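Local structure of broad specificity aminotransferase (Leishmania mexicana, 4WB0) at residues Tyr135-Thr140 / Tyr159-His164; Glu208-Met213 / Arg247-Leu252. The protein transfers amino groups between amino acids and 2-oxo acids with pyridoxal 5'-phosphate as cofactor, with broad substrate specificity, and probably acts on aspartate and 2-oxoglutarate. All blocks are in the same frame, centred on the assembly; numbering follows the deposited sequence.

Contact 1 of 2, residues Tyr135-Thr140 / Tyr159-His164; sequences YLADPT and YAYYDH
With CG of Tyr159 set between its backbone N and carbonyl carbon (chi1 57°), the phenol ring folds back over the neighbouring strand and lies against the backbone of Ala137. Ala137 CA sits 3.6 Å from the centroid of the Tyr159 ring, a CH-pi contact over the face, while Ala137 CB reaches the Tyr159 hydroxyl end, 3.5 Å from CZ. Tyr135 O approaches the same ring at its edge. The two strands run parallel here: Tyr159 N donates a hydrogen bond to Leu136 O at 2.9 Å, and Tyr159 O receives Asp138 N, also at 2.9 Å. Strands 134-138 and 156-163, thus adjacent, are joined by a beta-alpha-beta crossover through helix 142-150. Beyond this pairing, Tyr162 N makes a nearly straight bond to Asp138 O (3.1 Å, 175° at the hydrogen), the carbonyl of the cis peptide to Pro139. Pro139 CD packs on Tyr162 CB at 3.7 Å. A water accepts from Tyr161 N at 2.9 Å and lies 2.9 Å from Asp138 OD2, to which it can donate. The Tyr159 hydroxyl reaches past strand 134-138 to hydrogen-bond Leu188 O of strand 186-190, so one tyrosine covers a backbone with its face and satisfies its buried polar end in the same sheet.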
ATOM      1  N   TYR A 135       9.590  20.382  10.348  1.00 28.00           N
ATOM      2  CA  TYR A 135      10.218  20.171  11.623  1.00 27.69           C
ATOM      3  C   TYR A 135       9.783  18.898  12.275  1.00 27.99           C
ATOM      4  O   TYR A 135       8.560  18.658  12.404  1.00 28.41           O
ATOM      5  CB  TYR A 135       9.868  21.306  12.560  1.00 28.29           C
ATOM      6  CG  TYR A 135      10.563  22.597  12.247  1.00 27.89           C
ATOM      7  CD1 TYR A 135      10.085  23.427  11.268  1.00 30.22           C
ATOM      8  CD2 TYR A 135      11.690  22.982  12.964  1.00 32.03           C
ATOM      9  CE1 TYR A 135      10.733  24.621  10.984  1.00 33.54           C
ATOM     10  CE2 TYR A 135      12.341  24.109  12.697  1.00 33.52           C
ATOM     11  CZ  TYR A 135      11.849  24.960  11.711  1.00 36.22           C
ATOM     12  OH  TYR A 135      12.485  26.139  11.433  1.00 41.11           O
ATOM     13  N   LEU A 136      10.779  18.123  12.706  1.00 26.13           N
ATOM     14  CA  LEU A 136      10.579  16.844  13.392  1.00 28.08           C
ATOM     15  C   LEU A 136      11.119  16.959  14.803  1.00 26.90           C
ATOM     16  O   LEU A 136      11.967  17.788  15.090  1.00 26.29           O
ATOM     17  CB  LEU A 136      11.275  15.678  12.681  1.00 31.70           C
ATOM     18  CG  LEU A 136      11.097  15.546  11.159  1.00 36.15           C
ATOM     19  CD1 LEU A 136      11.836  14.347  10.551  1.00 37.22           C
ATOM     20  CD2 LEU A 136       9.691  15.407  10.873  1.00 37.57           C
ATOM     21  N   ALA A 137      10.587  16.161  15.708  1.00 27.34           N
ATOM     22  CA  ALA A 137      11.089  16.229  17.075  1.00 27.90           C
ATOM     23  C   ALA A 137      12.509  15.759  17.180  1.00 30.27           C
ATOM     24  O   ALA A 137      12.930  14.804  16.518  1.00 30.69           O
ATOM     25  CB  ALA A 137      10.262  15.408  17.993  1.00 27.42           C
ATOM     26  N   ASP A 138      13.189  16.343  18.146  1.00 32.01           N
ATOM     27  CA  ASP A 138      14.506  15.926  18.562  1.00 37.24           C
ATOM     28  C   ASP A 138      14.473  15.203  19.920  1.00 39.06           C
ATOM     29  O   ASP A 138      14.327  15.874  20.945  1.00 38.32           O
ATOM     30  CB  ASP A 138      15.412  17.162  18.646  1.00 35.87           C
ATOM     31  CG  ASP A 138      16.789  16.856  19.225  1.00 44.86           C
ATOM     32  OD1 ASP A 138      17.268  15.716  19.069  1.00 46.67           O
ATOM     33  OD2 ASP A 138      17.400  17.759  19.849  1.00 46.92           O
ATOM     34  N   PRO A 139      14.593  13.848  19.933  1.00 40.95           N
ATOM     35  CA  PRO A 139      14.680  12.823  18.856  1.00 40.33           C
ATOM     36  C   PRO A 139      13.336  12.358  18.298  1.00 42.31           C
ATOM     37  O   PRO A 139      12.304  12.773  18.855  1.00 40.33           O
ATOM     38  CB  PRO A 139      15.420  11.673  19.556  1.00 43.59           C
ATOM     39  CG  PRO A 139      15.073  11.789  21.002  1.00 42.38           C
ATOM     40  CD  PRO A 139      14.771  13.252  21.276  1.00 42.44           C
ATOM     41  N   THR A 140      13.297  11.544  17.222  1.00 48.65           N
ATOM     42  CA  THR A 140      12.004  10.985  16.726  1.00 51.33           C
ATOM     43  C   THR A 140      12.237   9.665  15.932  1.00 46.36           C
ATOM     44  O   THR A 140      13.328   9.391  15.500  1.00 47.97           O
ATOM     45  CB  THR A 140      11.206  12.044  15.818  1.00 52.95           C
ATOM     46  OG1 THR A 140       9.854  11.601  15.536  1.00 52.75           O
ATOM     47  CG2 THR A 140      11.921  12.286  14.494  1.00 52.83           C
ATOM     48  N   TYR A 159      12.837  20.402  16.018  1.00 28.88           N
ATOM     49  CA  TYR A 159      12.509  21.210  17.183  1.00 30.61           C
ATOM     50  C   TYR A 159      12.990  20.462  18.421  1.00 30.55           C
ATOM     51  O   TYR A 159      12.830  19.231  18.552  1.00 29.11           O
ATOM     52  CB  TYR A 159      10.993  21.532  17.263  1.00 27.37           C
ATOM     53  CG  TYR A 159      10.048  20.379  17.273  1.00 27.78           C
ATOM     54  CD1 TYR A 159       9.661  19.781  18.463  1.00 29.15           C
ATOM     55  CD2 TYR A 159       9.509  19.904  16.091  1.00 25.46           C
ATOM     56  CE1 TYR A 159       8.787  18.701  18.463  1.00 27.78           C
ATOM     57  CE2 TYR A 159       8.628  18.834  16.083  1.00 25.32           C
ATOM     58  CZ  TYR A 159       8.281  18.240  17.276  1.00 24.75           C
ATOM     59  OH  TYR A 159       7.399  17.196  17.241  1.00 25.37           O
ATOM     60  N   ALA A 160      13.574  21.217  19.340  1.00 32.50           N
ATOM     61  CA  ALA A 160      13.960  20.664  20.620  1.00 33.67           C
ATOM     62  C   ALA A 160      12.713  20.043  21.267  1.00 34.33           C
ATOM     63  O   ALA A 160      11.592  20.566  21.136  1.00 31.68           O
ATOM     64  CB  ALA A 160      14.559  21.723  21.486  1.00 36.51           C
ATOM     65  N   TYR A 161      12.908  18.923  21.949  1.00 31.72           N
ATOM     66  CA  TYR A 161      11.778  18.279  22.574  1.00 30.84           C
ATOM     67  C   TYR A 161      12.236  17.618  23.851  1.00 30.96           C
ATOM     68  O   TYR A 161      11.727  17.933  24.923  1.00 34.49           O
ATOM     69  CB  TYR A 161      11.162  17.281  21.619  1.00 28.31           C
ATOM     70  CG  TYR A 161       9.915  16.657  22.157  1.00 30.38           C
ATOM     71  CD1 TYR A 161       8.722  17.339  22.113  1.00 31.70           C
ATOM     72  CD2 TYR A 161       9.936  15.393  22.706  1.00 32.16           C
ATOM     73  CE1 TYR A 161       7.583  16.803  22.595  1.00 34.62           C
ATOM     74  CE2 TYR A 161       8.790  14.830  23.219  1.00 34.14           C
ATOM     75  CZ  TYR A 161       7.605  15.540  23.143  1.00 34.58           C
ATOM     76  OH  TYR A 161       6.452  15.039  23.658  1.00 35.65           O
ATOM     77  N   TYR A 162      13.198  16.719  23.737  1.00 30.29           N
ATOM     78  CA  TYR A 162      13.717  16.031  24.910  1.00 34.96           C
ATOM     79  C   TYR A 162      15.004  16.639  25.408  1.00 37.98           C
ATOM     80  O   TYR A 162      15.883  17.008  24.619  1.00 40.21           O
ATOM     81  CB  TYR A 162      13.942  14.570  24.583  1.00 39.21           C
ATOM     82  CG  TYR A 162      14.162  13.644  25.751  1.00 44.02           C
ATOM     83  CD1 TYR A 162      13.121  13.345  26.623  1.00 46.02           C
ATOM     84  CD2 TYR A 162      15.394  13.006  25.946  1.00 46.78           C
ATOM     85  CE1 TYR A 162      13.308  12.462  27.686  1.00 50.23           C
ATOM     86  CE2 TYR A 162      15.591  12.117  27.016  1.00 49.92           C
ATOM     87  CZ  TYR A 162      14.529  11.848  27.877  1.00 51.95           C
ATOM     88  OH  TYR A 162      14.639  10.983  28.950  1.00 55.85           O
ATOM     89  N   ASP A 163      15.077  16.745  26.727  1.00 39.21           N
ATOM     90  CA  ASP A 163      16.234  17.237  27.444  1.00 42.54           C
ATOM     91  C   ASP A 163      17.033  16.051  27.973  1.00 43.63           C
ATOM     92  O   ASP A 163      16.670  15.442  28.970  1.00 40.98           O
ATOM     93  CB  ASP A 163      15.790  18.146  28.594  1.00 45.68           C
ATOM     94  CG  ASP A 163      16.955  18.711  29.397  1.00 50.85           C
ATOM     95  OD1 ASP A 163      18.100  18.236  29.285  1.00 53.96           O
ATOM     96  OD2 ASP A 163      16.715  19.659  30.160  1.00 54.52           O
ATOM     97  N   HIS A 164      18.150  15.774  27.317  1.00 48.98           N
ATOM     98  CA  HIS A 164      18.966  14.609  27.623  1.00 57.53           C
ATOM     99  C   HIS A 164      19.660  14.652  28.999  1.00 53.11           C
ATOM    100  O   HIS A 164      20.136  13.613  29.495  1.00 49.48           O
ATOM    101  CB  HIS A 164      19.971  14.437  26.489  1.00 74.34           C
ATOM    102  CG  HIS A 164      19.319  14.253  25.145  1.00 88.03           C
ATOM    103  ND1 HIS A 164      18.913  13.020  24.675  1.00 93.94           N
ATOM    104  CD2 HIS A 164      18.982  15.148  24.185  1.00 92.89           C
ATOM    105  CE1 HIS A 164      18.375  13.162  23.475  1.00 95.81           C
ATOM    106  NE2 HIS A 164      18.405  14.444  23.155  1.00 95.05           N
TER
HETATM  107  O   HOH W   1      15.695  18.329  22.119  1.00 36.67           O

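Contact 2 of 2, residues Glu208-Met213 / Arg247-Leu252; sequences EIASLM and RGIEVL
Ser211 and Arg247 supply the polar part of this contact. The Arg247 guanidinium meets the serine end-on, both terminal nitrogens donating to the single atom Ser211 OG, NH1 at 2.8 Å and NH2 at 3.0 Å. That oxygen lies in the guanidinium plane, only 1° out of it, and the two hydrogen bonds are moderately bent, with N-H...O angles of 151° and 141°, as expected when two donors converge on one acceptor. Bends at chi2 and chi3 bring the guanidinium alongside Ser211. NH1 has a second acceptor in Asn207 OD1, one turn earlier on helix 203-215, so two residues of that helix hold the guanidinium. Just after helix 239-246, Gly248, with positive phi, completes a Schellman motif and turns the chain toward strand 252-256. The apolar part follows directly after this turn. Ile249 CD1 approaches Ala210 CB at 3.8 Å and the carbonyl oxygen Ala210 O at 3.7 Å; Met213 CB is a looser neighbour, 4.3 Å from Ile249 CD1. Ala210 also borders the arginine, its CB 4.1 Å from Arg247 CG. Phe244 of helix 239-246 touches both Ala210 and Ile249, and Val220 of strand 219-224 packs against Ile249 and Met213.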
ATOM      1  N   GLU A 208      -0.701  25.777  25.066  1.00 29.44           N
ATOM      2  CA  GLU A 208       0.288  26.796  24.700  1.00 30.86           C
ATOM      3  C   GLU A 208       0.869  26.532  23.312  1.00 29.44           C
ATOM      4  O   GLU A 208       1.091  27.462  22.545  1.00 30.91           O
ATOM      5  CB  GLU A 208       1.450  26.866  25.691  1.00 32.50           C
ATOM      6  CG  GLU A 208       1.142  27.361  27.088  1.00 37.96           C
ATOM      7  CD  GLU A 208       2.426  27.417  27.936  1.00 44.93           C
ATOM      8  OE1 GLU A 208       2.515  26.688  28.956  1.00 49.39           O
ATOM      9  OE2 GLU A 208       3.371  28.158  27.559  1.00 45.58           O
ATOM     10  N   ILE A 209       1.141  25.271  23.003  1.00 27.50           N
ATOM     11  CA  ILE A 209       1.636  24.915  21.687  1.00 24.51           C
ATOM     12  C   ILE A 209       0.619  25.278  20.603  1.00 26.19           C
ATOM     13  O   ILE A 209       0.975  25.869  19.588  1.00 23.25           O
ATOM     14  CB  ILE A 209       1.994  23.398  21.607  1.00 25.29           C
ATOM     15  CG1 ILE A 209       3.190  23.089  22.487  1.00 27.60           C
ATOM     16  CG2 ILE A 209       2.340  23.016  20.178  1.00 22.60           C
ATOM     17  CD1 ILE A 209       3.359  21.615  22.676  1.00 28.97           C
ATOM     18  N   ALA A 210      -0.654  24.991  20.846  1.00 25.55           N
ATOM     19  CA  ALA A 210      -1.712  25.365  19.894  1.00 23.77           C
ATOM     20  C   ALA A 210      -1.721  26.874  19.592  1.00 25.61           C
ATOM     21  O   ALA A 210      -1.893  27.299  18.441  1.00 23.34           O
ATOM     22  CB  ALA A 210      -3.085  24.948  20.449  1.00 24.79           C
ATOM     23  N   SER A 211      -1.657  27.679  20.644  1.00 26.43           N
ATOM     24  CA  SER A 211      -1.646  29.136  20.472  1.00 27.14           C
ATOM     25  C   SER A 211      -0.438  29.606  19.662  1.00 26.36           C
ATOM     26  O   SER A 211      -0.559  30.579  18.909  1.00 28.21           O
ATOM     27  CB  SER A 211      -1.700  29.866  21.835  1.00 29.26           C
ATOM     28  OG  SER A 211      -2.964  29.632  22.458  1.00 27.98           O
ATOM     29  N   LEU A 212       0.711  28.960  19.818  1.00 26.57           N
ATOM     30  CA  LEU A 212       1.903  29.306  19.018  1.00 25.11           C
ATOM     31  C   LEU A 212       1.751  28.880  17.579  1.00 26.36           C
ATOM     32  O   LEU A 212       2.154  29.599  16.690  1.00 23.65           O
ATOM     33  CB  LEU A 212       3.166  28.664  19.580  1.00 29.55           C
ATOM     34  CG  LEU A 212       3.563  29.129  20.987  1.00 32.87           C
ATOM     35  CD1 LEU A 212       4.742  28.274  21.472  1.00 32.43           C
ATOM     36  CD2 LEU A 212       3.952  30.576  20.986  1.00 36.67           C
ATOM     37  N   MET A 213       1.171  27.693  17.365  1.00 22.95           N
ATOM     38  CA  MET A 213       0.958  27.220  16.019  1.00 20.91           C
ATOM     39  C   MET A 213       0.013  28.203  15.306  1.00 26.03           C
ATOM     40  O   MET A 213       0.219  28.540  14.143  1.00 25.56           O
ATOM     41  CB  MET A 213       0.382  25.800  16.000  1.00 22.34           C
ATOM     42  CG  MET A 213       1.339  24.742  16.518  1.00 21.81           C
ATOM     43  SD  MET A 213       2.778  24.521  15.439  1.00 28.19           S
ATOM     44  CE  MET A 213       3.872  23.559  16.459  1.00 31.72           C
ATOM     45  N   ARG A 247      -9.582  24.332  18.988  1.00 25.37           N
ATOM     46  CA  ARG A 247      -8.904  25.654  18.824  1.00 26.85           C
ATOM     47  C   ARG A 247      -8.944  26.166  17.350  1.00 27.61           C
ATOM     48  O   ARG A 247      -8.526  27.297  17.074  1.00 27.85           O
ATOM     49  CB  ARG A 247      -7.441  25.596  19.228  1.00 26.33           C
ATOM     50  CG  ARG A 247      -7.113  25.410  20.710  1.00 29.80           C
ATOM     51  CD  ARG A 247      -7.561  26.515  21.621  1.00 32.74           C
ATOM     52  NE  ARG A 247      -7.070  27.833  21.207  1.00 32.59           N
ATOM     53  CZ  ARG A 247      -5.906  28.371  21.558  1.00 31.26           C
ATOM     54  NH1 ARG A 247      -5.041  27.763  22.364  1.00 27.48           N
ATOM     55  NH2 ARG A 247      -5.632  29.565  21.106  1.00 33.10           N
ATOM     56  N   GLY A 248      -9.409  25.345  16.410  1.00 25.89           N
ATOM     57  CA  GLY A 248      -9.567  25.798  15.025  1.00 26.68           C
ATOM     58  C   GLY A 248      -8.369  25.514  14.107  1.00 25.37           C
ATOM     59  O   GLY A 248      -8.258  26.051  13.027  1.00 24.65           O
ATOM     60  N   ILE A 249      -7.476  24.641  14.535  1.00 24.02           N
ATOM     61  CA  ILE A 249      -6.286  24.291  13.763  1.00 24.18           C
ATOM     62  C   ILE A 249      -6.721  23.301  12.670  1.00 23.93           C
ATOM     63  O   ILE A 249      -7.532  22.372  12.946  1.00 22.14           O
ATOM     64  CB  ILE A 249      -5.200  23.732  14.704  1.00 23.07           C
ATOM     65  CG1 ILE A 249      -4.820  24.877  15.667  1.00 24.47           C
ATOM     66  CG2 ILE A 249      -4.015  23.133  13.946  1.00 24.18           C
ATOM     67  CD1 ILE A 249      -3.712  24.568  16.698  1.00 24.29           C
ATOM     68  N   GLU A 250      -6.217  23.516  11.462  1.00 23.11           N
ATOM     69  CA  GLU A 250      -6.461  22.611  10.323  1.00 23.17           C
ATOM     70  C   GLU A 250      -5.526  21.433  10.402  1.00 22.89           C
ATOM     71  O   GLU A 250      -4.544  21.324   9.652  1.00 24.95           O
ATOM     72  CB  GLU A 250      -6.297  23.346   9.008  1.00 29.66           C
ATOM     73  CG  GLU A 250      -7.446  24.310   8.750  1.00 40.52           C
ATOM     74  CD  GLU A 250      -7.320  24.953   7.373  1.00 51.38           C
ATOM     75  OE1 GLU A 250      -6.377  25.753   7.206  1.00 56.79           O
ATOM     76  OE2 GLU A 250      -8.138  24.636   6.466  1.00 53.33           O
ATOM     77  N   VAL A 251      -5.876  20.539  11.322  1.00 21.41           N
ATOM     78  CA  VAL A 251      -5.062  19.431  11.690  1.00 22.14           C
ATOM     79  C   VAL A 251      -5.041  18.410  10.544  1.00 23.62           C
ATOM     80  O   VAL A 251      -6.105  17.979  10.097  1.00 21.35           O
ATOM     81  CB  VAL A 251      -5.605  18.700  12.954  1.00 25.65           C
ATOM     82  CG1 VAL A 251      -4.803  17.435  13.169  1.00 22.41           C
ATOM     83  CG2 VAL A 251      -5.563  19.620  14.200  1.00 28.04           C
ATOM     84  N   LEU A 252      -3.836  17.995  10.164  1.00 21.95           N
ATOM     85  CA  LEU A 252      -3.628  16.824   9.309  1.00 21.15           C
ATOM     86  C   LEU A 252      -3.206  15.705  10.279  1.00 21.60           C
ATOM     87  O   LEU A 252      -2.283  15.912  11.072  1.00 20.65           O
ATOM     88  CB  LEU A 252      -2.541  17.086   8.248  1.00 19.57           C
ATOM     89  CG  LEU A 252      -2.377  15.981   7.139  1.00 22.00           C
ATOM     90  CD1 LEU A 252      -3.637  15.873   6.287  1.00 21.06           C
ATOM     91  CD2 LEU A 252      -1.183  16.310   6.313  1.00 21.90           C
TER

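Overall arrangement
Following the chain from the N terminus, strand 134-138 comes first; the chain then crosses through helix 142-150 to strand 156-163, where contact 1 closes the crossover. Helix 171-180 and strand 186-190 follow before helix 203-215 opens contact 2. From there the chain forms strand 219-224 and helix 239-246, and the segment 247-252, which leads into strand 252-256, returns to close contact 2. The two closures are in series, neither nested nor crossed. Their centres lie 19 Å apart and they do not touch. Contact 1 joins adjacent strands of the large mixed sheet, whereas contact 2 ties a helix to the loop feeding another strand of that sheet.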